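Local coordinates for protein exosome complex component Rrp42 (PDB 3M7N) that probably serves as a non-catalytic subunit of the archaeal exosome, helping to shape the active site of its partner Rrp41 in RNA degradation, at residues I38-E43 with L160-V165; N194-D199 with L242-N247. All coordinates share one frame; numbering follows the deposited sequence.

Contact 1 (I38-E43 with L160-V165)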
ATOM      1  N   ILE H  38      23.030 -17.949 -25.311  1.00 29.79           N
ATOM      2  CA  ILE H  38      22.176 -18.720 -26.214  1.00 26.91           C
ATOM      3  C   ILE H  38      21.112 -17.854 -26.871  1.00 29.75           C
ATOM      4  O   ILE H  38      20.121 -17.485 -26.238  1.00 33.93           O
ATOM      5  CB  ILE H  38      21.435 -19.890 -25.486  1.00 34.76           C
ATOM      6  CG1 ILE H  38      22.251 -20.437 -24.309  1.00 36.22           C
ATOM      7  CG2 ILE H  38      21.079 -21.015 -26.476  1.00 25.40           C
ATOM      8  CD1 ILE H  38      23.247 -21.496 -24.695  1.00 36.86           C
ATOM      9  N   PRO H  39      21.292 -17.541 -28.152  1.00 28.14           N
ATOM     10  CA  PRO H  39      20.301 -16.746 -28.890  1.00 32.34           C
ATOM     11  C   PRO H  39      19.063 -17.559 -29.330  1.00 34.65           C
ATOM     12  O   PRO H  39      19.094 -18.792 -29.361  1.00 30.38           O
ATOM     13  CB  PRO H  39      21.077 -16.286 -30.131  1.00 29.56           C
ATOM     14  CG  PRO H  39      22.491 -16.760 -29.930  1.00 31.94           C
ATOM     15  CD  PRO H  39      22.442 -17.894 -28.990  1.00 32.10           C
ATOM     16  N   ASN H  40      17.981 -16.858 -29.657  1.00 33.46           N
ATOM     17  CA  ASN H  40      16.797 -17.498 -30.233  1.00 38.38           C
ATOM     18  C   ASN H  40      16.064 -18.476 -29.317  1.00 36.94           C
ATOM     19  O   ASN H  40      15.523 -19.471 -29.780  1.00 38.60           O
ATOM     20  CB  ASN H  40      17.183 -18.232 -31.509  1.00 34.87           C
ATOM     21  CG  ASN H  40      17.666 -17.298 -32.583  1.00 48.81           C
ATOM     22  OD1 ASN H  40      18.844 -17.305 -32.956  1.00 48.64           O
ATOM     23  ND2 ASN H  40      16.755 -16.470 -33.091  1.00 54.41           N
ATOM     24  N   VAL H  41      16.054 -18.221 -28.019  1.00 34.10           N
ATOM     25  CA  VAL H  41      15.406 -19.163 -27.127  1.00 29.47           C
ATOM     26  C   VAL H  41      13.901 -18.948 -27.082  1.00 30.62           C
ATOM     27  O   VAL H  41      13.174 -19.815 -26.621  1.00 31.48           O
ATOM     28  CB  VAL H  41      16.017 -19.130 -25.718  1.00 36.89           C
ATOM     29  CG1 VAL H  41      17.420 -19.749 -25.743  1.00 28.53           C
ATOM     30  CG2 VAL H  41      16.034 -17.695 -25.164  1.00 27.80           C
ATOM     31  N   ILE H  42      13.444 -17.802 -27.587  1.00 29.73           N
ATOM     32  CA  ILE H  42      12.022 -17.494 -27.656  1.00 30.13           C
ATOM     33  C   ILE H  42      11.617 -17.201 -29.091  1.00 34.57           C
ATOM     34  O   ILE H  42      11.581 -16.041 -29.497  1.00 34.57           O
ATOM     35  CB  ILE H  42      11.649 -16.255 -26.789  1.00 33.50           C
ATOM     36  CG1 ILE H  42      12.197 -16.372 -25.355  1.00 27.77           C
ATOM     37  CG2 ILE H  42      10.124 -16.014 -26.801  1.00 29.28           C
ATOM     38  CD1 ILE H  42      11.462 -17.369 -24.482  1.00 29.65           C
ATOM     39  N   GLU H  43      11.288 -18.241 -29.855  1.00 35.19           N
ATOM     40  CA  GLU H  43      10.919 -18.070 -31.265  1.00 38.68           C
ATOM     41  C   GLU H  43       9.861 -16.996 -31.507  1.00 36.64           C
ATOM     42  O   GLU H  43       9.904 -16.296 -32.510  1.00 36.29           O
ATOM     43  CB  GLU H  43      10.400 -19.382 -31.870  1.00 45.48           C
ATOM     44  CG  GLU H  43      11.211 -20.602 -31.530  1.00 45.34           C
ATOM     45  CD  GLU H  43      10.734 -21.249 -30.251  1.00 47.38           C
ATOM     46  OE1 GLU H  43      11.526 -21.270 -29.282  1.00 43.31           O
ATOM     47  OE2 GLU H  43       9.565 -21.723 -30.218  1.00 47.85           O
ATOM     48  N   LEU H 160      19.554  -8.181 -29.170  1.00 28.21           N
ATOM     49  CA  LEU H 160      19.466  -7.165 -30.196  1.00 29.96           C
ATOM     50  C   LEU H 160      20.181  -7.623 -31.470  1.00 34.23           C
ATOM     51  O   LEU H 160      19.677  -7.444 -32.574  1.00 30.69           O
ATOM     52  CB  LEU H 160      20.025  -5.839 -29.686  1.00 30.79           C
ATOM     53  CG  LEU H 160      19.079  -5.134 -28.714  1.00 31.90           C
ATOM     54  CD1 LEU H 160      19.786  -3.991 -27.989  1.00 23.65           C
ATOM     55  CD2 LEU H 160      17.799  -4.663 -29.441  1.00 23.26           C
ATOM     56  N   MET H 161      21.343  -8.244 -31.294  1.00 32.48           N
ATOM     57  CA  MET H 161      22.118  -8.777 -32.402  1.00 30.73           C
ATOM     58  C   MET H 161      21.410  -9.932 -33.125  1.00 38.57           C
ATOM     59  O   MET H 161      21.722 -10.224 -34.271  1.00 39.27           O
ATOM     60  CB  MET H 161      23.490  -9.231 -31.909  1.00 29.55           C
ATOM     61  CG  MET H 161      24.391  -8.082 -31.465  1.00 29.39           C
ATOM     62  SD  MET H 161      25.884  -8.647 -30.629  1.00 35.23           S
ATOM     63  CE  MET H 161      26.787  -9.360 -32.015  1.00 39.90           C
ATOM     64  N   ASN H 162      20.460 -10.590 -32.470  1.00 36.09           N
ATOM     65  CA  ASN H 162      19.709 -11.635 -33.150  1.00 34.44           C
ATOM     66  C   ASN H 162      18.241 -11.294 -33.363  1.00 33.77           C
ATOM     67  O   ASN H 162      17.411 -12.181 -33.484  1.00 35.10           O
ATOM     68  CB  ASN H 162      19.849 -12.958 -32.421  1.00 40.09           C
ATOM     69  CG  ASN H 162      21.290 -13.456 -32.394  1.00 43.32           C
ATOM     70  OD1 ASN H 162      21.661 -14.341 -33.170  1.00 43.46           O
ATOM     71  ND2 ASN H 162      22.109 -12.898 -31.487  1.00 37.15           N
ATOM     72  N   THR H 163      17.940 -10.004 -33.435  1.00 31.37           N
ATOM     73  CA  THR H 163      16.599  -9.536 -33.718  1.00 32.31           C
ATOM     74  C   THR H 163      16.285  -9.464 -35.213  1.00 38.73           C
ATOM     75  O   THR H 163      17.147  -9.173 -36.042  1.00 37.75           O
ATOM     76  CB  THR H 163      16.351  -8.157 -33.091  1.00 33.93           C
ATOM     77  OG1 THR H 163      16.378  -8.274 -31.667  1.00 31.17           O
ATOM     78  CG2 THR H 163      15.001  -7.597 -33.520  1.00 33.85           C
ATOM     79  N   LYS H 164      15.027  -9.731 -35.545  1.00 42.20           N
ATOM     80  CA  LYS H 164      14.560  -9.668 -36.921  1.00 39.68           C
ATOM     81  C   LYS H 164      13.383  -8.717 -36.964  1.00 39.77           C
ATOM     82  O   LYS H 164      12.360  -8.952 -36.310  1.00 38.00           O
ATOM     83  CB  LYS H 164      14.145 -11.058 -37.401  1.00 39.22           C
ATOM     84  CG  LYS H 164      13.407 -11.056 -38.737  1.00 47.80           C
ATOM     85  CD  LYS H 164      12.803 -12.436 -39.064  1.00 52.79           C
ATOM     86  CE  LYS H 164      13.857 -13.380 -39.631  1.00 52.30           C
ATOM     87  NZ  LYS H 164      13.288 -14.693 -40.034  1.00 62.65           N
ATOM     88  N   VAL H 165      13.534  -7.622 -37.700  1.00 37.26           N
ATOM     89  CA  VAL H 165      12.461  -6.641 -37.792  1.00 43.26           C
ATOM     90  C   VAL H 165      11.235  -7.280 -38.431  1.00 42.82           C
ATOM     91  O   VAL H 165      11.340  -7.949 -39.453  1.00 41.81           O
ATOM     92  CB  VAL H 165      12.884  -5.381 -38.567  1.00 38.86           C
ATOM     93  CG1 VAL H 165      11.777  -4.345 -38.512  1.00 43.19           C
ATOM     94  CG2 VAL H 165      14.157  -4.803 -37.974  1.00 38.75           C
TER

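Contact 2 (N194-D199 with L242-N247)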
ATOM      1  N   ASN H 194      39.511  -1.394   0.061  1.00 34.88           N
ATOM      2  CA  ASN H 194      40.284  -0.949  -1.105  1.00 38.04           C
ATOM      3  C   ASN H 194      40.635  -2.099  -2.048  1.00 36.97           C
ATOM      4  O   ASN H 194      41.632  -2.056  -2.765  1.00 40.23           O
ATOM      5  CB  ASN H 194      41.542  -0.168  -0.681  1.00 40.15           C
ATOM      6  N   LYS H 195      39.807  -3.136  -2.036  1.00 39.56           N
ATOM      7  CA  LYS H 195      39.945  -4.232  -2.984  1.00 38.35           C
ATOM      8  C   LYS H 195      38.681  -4.348  -3.825  1.00 36.59           C
ATOM      9  O   LYS H 195      37.603  -3.934  -3.395  1.00 33.97           O
ATOM     10  CB  LYS H 195      40.229  -5.538  -2.257  1.00 33.54           C
ATOM     11  CG  LYS H 195      41.340  -5.418  -1.249  1.00 34.38           C
ATOM     12  CD  LYS H 195      41.889  -6.772  -0.903  1.00 36.22           C
ATOM     13  CE  LYS H 195      42.733  -6.716   0.357  1.00 40.75           C
ATOM     14  NZ  LYS H 195      43.007  -8.090   0.887  1.00 40.17           N
ATOM     15  N   TYR H 196      38.826  -4.878  -5.038  1.00 31.95           N
ATOM     16  CA  TYR H 196      37.684  -5.109  -5.907  1.00 28.85           C
ATOM     17  C   TYR H 196      37.563  -6.592  -6.255  1.00 29.67           C
ATOM     18  O   TYR H 196      38.551  -7.330  -6.223  1.00 29.34           O
ATOM     19  CB  TYR H 196      37.794  -4.267  -7.174  1.00 29.58           C
ATOM     20  CG  TYR H 196      39.077  -4.481  -7.934  1.00 33.76           C
ATOM     21  CD1 TYR H 196      39.249  -5.598  -8.734  1.00 30.35           C
ATOM     22  CD2 TYR H 196      40.129  -3.557  -7.849  1.00 34.63           C
ATOM     23  CE1 TYR H 196      40.434  -5.801  -9.443  1.00 34.38           C
ATOM     24  CE2 TYR H 196      41.313  -3.744  -8.551  1.00 30.58           C
ATOM     25  CZ  TYR H 196      41.465  -4.870  -9.348  1.00 37.48           C
ATOM     26  OH  TYR H 196      42.649  -5.086 -10.037  1.00 36.47           O
ATOM     27  N   LEU H 197      36.347  -7.031  -6.555  1.00 25.73           N
ATOM     28  CA  LEU H 197      36.117  -8.393  -7.023  1.00 24.57           C
ATOM     29  C   LEU H 197      35.162  -8.315  -8.202  1.00 28.03           C
ATOM     30  O   LEU H 197      33.947  -8.067  -8.041  1.00 23.72           O
ATOM     31  CB  LEU H 197      35.565  -9.316  -5.930  1.00 20.75           C
ATOM     32  CG  LEU H 197      36.366  -9.595  -4.649  1.00 23.77           C
ATOM     33  CD1 LEU H 197      36.366  -8.369  -3.741  1.00 26.01           C
ATOM     34  CD2 LEU H 197      35.809 -10.817  -3.888  1.00 19.35           C
ATOM     35  N   VAL H 198      35.742  -8.492  -9.390  1.00 27.56           N
ATOM     36  CA  VAL H 198      35.011  -8.456 -10.644  1.00 28.30           C
ATOM     37  C   VAL H 198      34.018  -9.615 -10.673  1.00 26.40           C
ATOM     38  O   VAL H 198      34.356 -10.724 -10.286  1.00 25.71           O
ATOM     39  CB  VAL H 198      35.977  -8.565 -11.840  1.00 27.41           C
ATOM     40  CG1 VAL H 198      35.213  -8.784 -13.138  1.00 23.79           C
ATOM     41  CG2 VAL H 198      36.882  -7.321 -11.922  1.00 25.66           C
ATOM     42  N   ASP H 199      32.790  -9.341 -11.111  1.00 25.93           N
ATOM     43  CA  ASP H 199      31.784 -10.390 -11.274  1.00 27.87           C
ATOM     44  C   ASP H 199      31.477 -11.113  -9.962  1.00 21.58           C
ATOM     45  O   ASP H 199      31.670 -12.316  -9.840  1.00 25.61           O
ATOM     46  CB  ASP H 199      32.217 -11.401 -12.343  1.00 23.65           C
ATOM     47  CG  ASP H 199      31.132 -12.406 -12.645  1.00 25.85           C
ATOM     48  OD1 ASP H 199      31.443 -13.565 -12.988  1.00 26.03           O
ATOM     49  OD2 ASP H 199      29.950 -12.023 -12.528  1.00 28.59           O
ATOM     50  N   LEU H 242      39.301   0.973 -13.402  1.00 28.69           N
ATOM     51  CA  LEU H 242      38.948   1.491 -14.716  1.00 27.64           C
ATOM     52  C   LEU H 242      39.645   0.653 -15.793  1.00 30.48           C
ATOM     53  O   LEU H 242      39.009   0.219 -16.773  1.00 28.19           O
ATOM     54  CB  LEU H 242      39.397   2.955 -14.825  1.00 27.69           C
ATOM     55  CG  LEU H 242      38.685   3.981 -15.705  1.00 31.28           C
ATOM     56  CD1 LEU H 242      39.714   4.864 -16.339  1.00 28.54           C
ATOM     57  CD2 LEU H 242      37.777   3.384 -16.770  1.00 25.77           C
ATOM     58  N   ASP H 243      40.955   0.426 -15.602  1.00 29.91           N
ATOM     59  CA  ASP H 243      41.771  -0.296 -16.589  1.00 28.93           C
ATOM     60  C   ASP H 243      41.414  -1.764 -16.654  1.00 24.92           C
ATOM     61  O   ASP H 243      41.158  -2.313 -17.736  1.00 25.99           O
ATOM     62  CB  ASP H 243      43.284  -0.106 -16.328  1.00 30.93           C
ATOM     63  CG  ASP H 243      43.745   1.342 -16.585  1.00 34.09           C
ATOM     64  OD1 ASP H 243      43.220   1.987 -17.521  1.00 34.60           O
ATOM     65  OD2 ASP H 243      44.606   1.843 -15.832  1.00 36.18           O
ATOM     66  N   VAL H 244      41.383  -2.399 -15.493  1.00 25.99           N
ATOM     67  CA  VAL H 244      40.992  -3.794 -15.402  1.00 23.34           C
ATOM     68  C   VAL H 244      39.668  -4.040 -16.133  1.00 26.85           C
ATOM     69  O   VAL H 244      39.538  -5.027 -16.865  1.00 25.98           O
ATOM     70  CB  VAL H 244      40.919  -4.239 -13.919  1.00 31.24           C
ATOM     71  CG1 VAL H 244      40.091  -5.515 -13.762  1.00 27.74           C
ATOM     72  CG2 VAL H 244      42.323  -4.422 -13.345  1.00 24.62           C
ATOM     73  N   SER H 245      38.717  -3.107 -15.980  1.00 25.25           N
ATOM     74  CA  SER H 245      37.361  -3.268 -16.517  1.00 24.88           C
ATOM     75  C   SER H 245      37.299  -3.165 -18.034  1.00 25.41           C
ATOM     76  O   SER H 245      36.637  -3.964 -18.699  1.00 24.13           O
ATOM     77  CB  SER H 245      36.379  -2.254 -15.904  1.00 20.90           C
ATOM     78  OG  SER H 245      36.267  -2.428 -14.512  1.00 22.65           O
ATOM     79  N   ILE H 246      37.964  -2.159 -18.578  1.00 25.72           N
ATOM     80  CA  ILE H 246      38.040  -2.022 -20.018  1.00 26.75           C
ATOM     81  C   ILE H 246      38.593  -3.322 -20.587  1.00 24.28           C
ATOM     82  O   ILE H 246      38.050  -3.873 -21.526  1.00 24.83           O
ATOM     83  CB  ILE H 246      38.938  -0.826 -20.430  1.00 30.93           C
ATOM     84  CG1 ILE H 246      38.368   0.490 -19.867  1.00 26.98           C
ATOM     85  CG2 ILE H 246      39.106  -0.772 -21.952  1.00 27.24           C
ATOM     86  CD1 ILE H 246      39.230   1.720 -20.148  1.00 24.29           C
ATOM     87  N   ASN H 247      39.656  -3.826 -19.972  1.00 25.62           N
ATOM     88  CA  ASN H 247      40.242  -5.089 -20.392  1.00 26.09           C
ATOM     89  C   ASN H 247      39.243  -6.254 -20.320  1.00 28.73           C
ATOM     90  O   ASN H 247      39.004  -6.920 -21.332  1.00 29.75           O
ATOM     91  CB  ASN H 247      41.519  -5.388 -19.590  1.00 29.28           C
ATOM     92  CG  ASN H 247      42.414  -6.419 -20.267  1.00 36.89           C
ATOM     93  OD1 ASN H 247      43.221  -6.080 -21.138  1.00 38.71           O
ATOM     94  ND2 ASN H 247      42.280  -7.681 -19.866  1.00 34.84           N
TER

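Contact 1 (I38-E43 with L160-V165)
The end of strand 35-39, outermost in its sheet within this chain, and the end of helix 148-161 meet at the surface of the first RNase PH-type domain, where Pro-39 packs against Asn-162, the first residue to leave helical geometry. Pro-39 CB stands almost directly above the flat side-chain amide, 3.6 Å from Asn-162 CG. Pro-39 CB is nearly as close to OD1 of Asn-162, at 3.7 Å, and to its ND2, at 3.8 Å, which marks an approach over the face and not at an edge. With CG beside the backbone N and opposite the carbonyl carbon (chi1 -63°), the asparagine amide reaches the proline, and its ND2 bonds to the carbonyl oxygen of Ala-158, back in the helix. Asn-40 follows in a left-handed backbone conformation, and its side chain reaches across so that Asn-40 OD1 comes to 4.1 Å from OD1 of Asn-162. The two amides are nearly perpendicular, with planes 86° apart, and no hydrogen bond joins them. Nearby, Asn-40 pairs through its backbone with Ser-48 on the next strand, while Glu-43 forms a salt bridge with Lys-51 of the neighbouring Rrp41-type subunit. The chemistry is thus a division of labour: the amide spends one of its N-H groups on its own helix and offers its face to a proline, so strand and helix end touch by van der Waals packing without a polar bond across.

Contact 2 (N194-D199 with L242-N247)
Two torsions aim the side chains of Tyr-196 and Val-244 at each other. The tyrosine ring is set between the backbone N and the carbonyl carbon (chi1 55°), a crowded position that carries its hydroxyl out to the helix. Val-244, with CG1 opposite the backbone N (chi1 161°), spreads its two methyls over different partners. CG2 of Val-244 comes to the hydroxyl end of Tyr-196, 3.4 Å from OH and 4.1 Å from CZ, meeting the ring obliquely. Val-244 CG1 instead touches Val-198 CG2 at 4.1 Å. The one valine therefore bridges two residues of the strand, Tyr-196 and Val-198, both of which send their side chains to this face. No hydrogen bond crosses between the segments, but the tyrosine hydroxyl bonds to OE1 of Glu-240, one helical turn before Val-244, so a polar tie beside the methyl contact helps to fix the ring. Strand 195-198 is, within this chain, an outer strand of the four-stranded antiparallel sheet, next to strand 185-192, and helix 235-253 lies against the same sheet: Val-198 rests on Val-187 and Ser-189, while Ser-245 reaches Val-187 and Ile-214.

Contacts 1 and 2 lie on opposite sides of the chain's centre, their own centres 30 Å apart and their nearest atoms about 16 Å apart. Both segments of contact 1 come earlier in the chain than either segment of contact 2. In the first 3' exoribonuclease-family region, 38-43 carries the end of strand 35-39 of the mixed β-sheet and meets the end of helix 148-161; in the second, 194-199 carries strand 195-198 of the antiparallel β-sheet and meets helix 235-253. One segment of each contact also carries an acidic residue, Glu-43 or Asp-243, that is salt-bridged to the Rrp41-type chain, consistent with a scaffold that helps organise the catalytic partner.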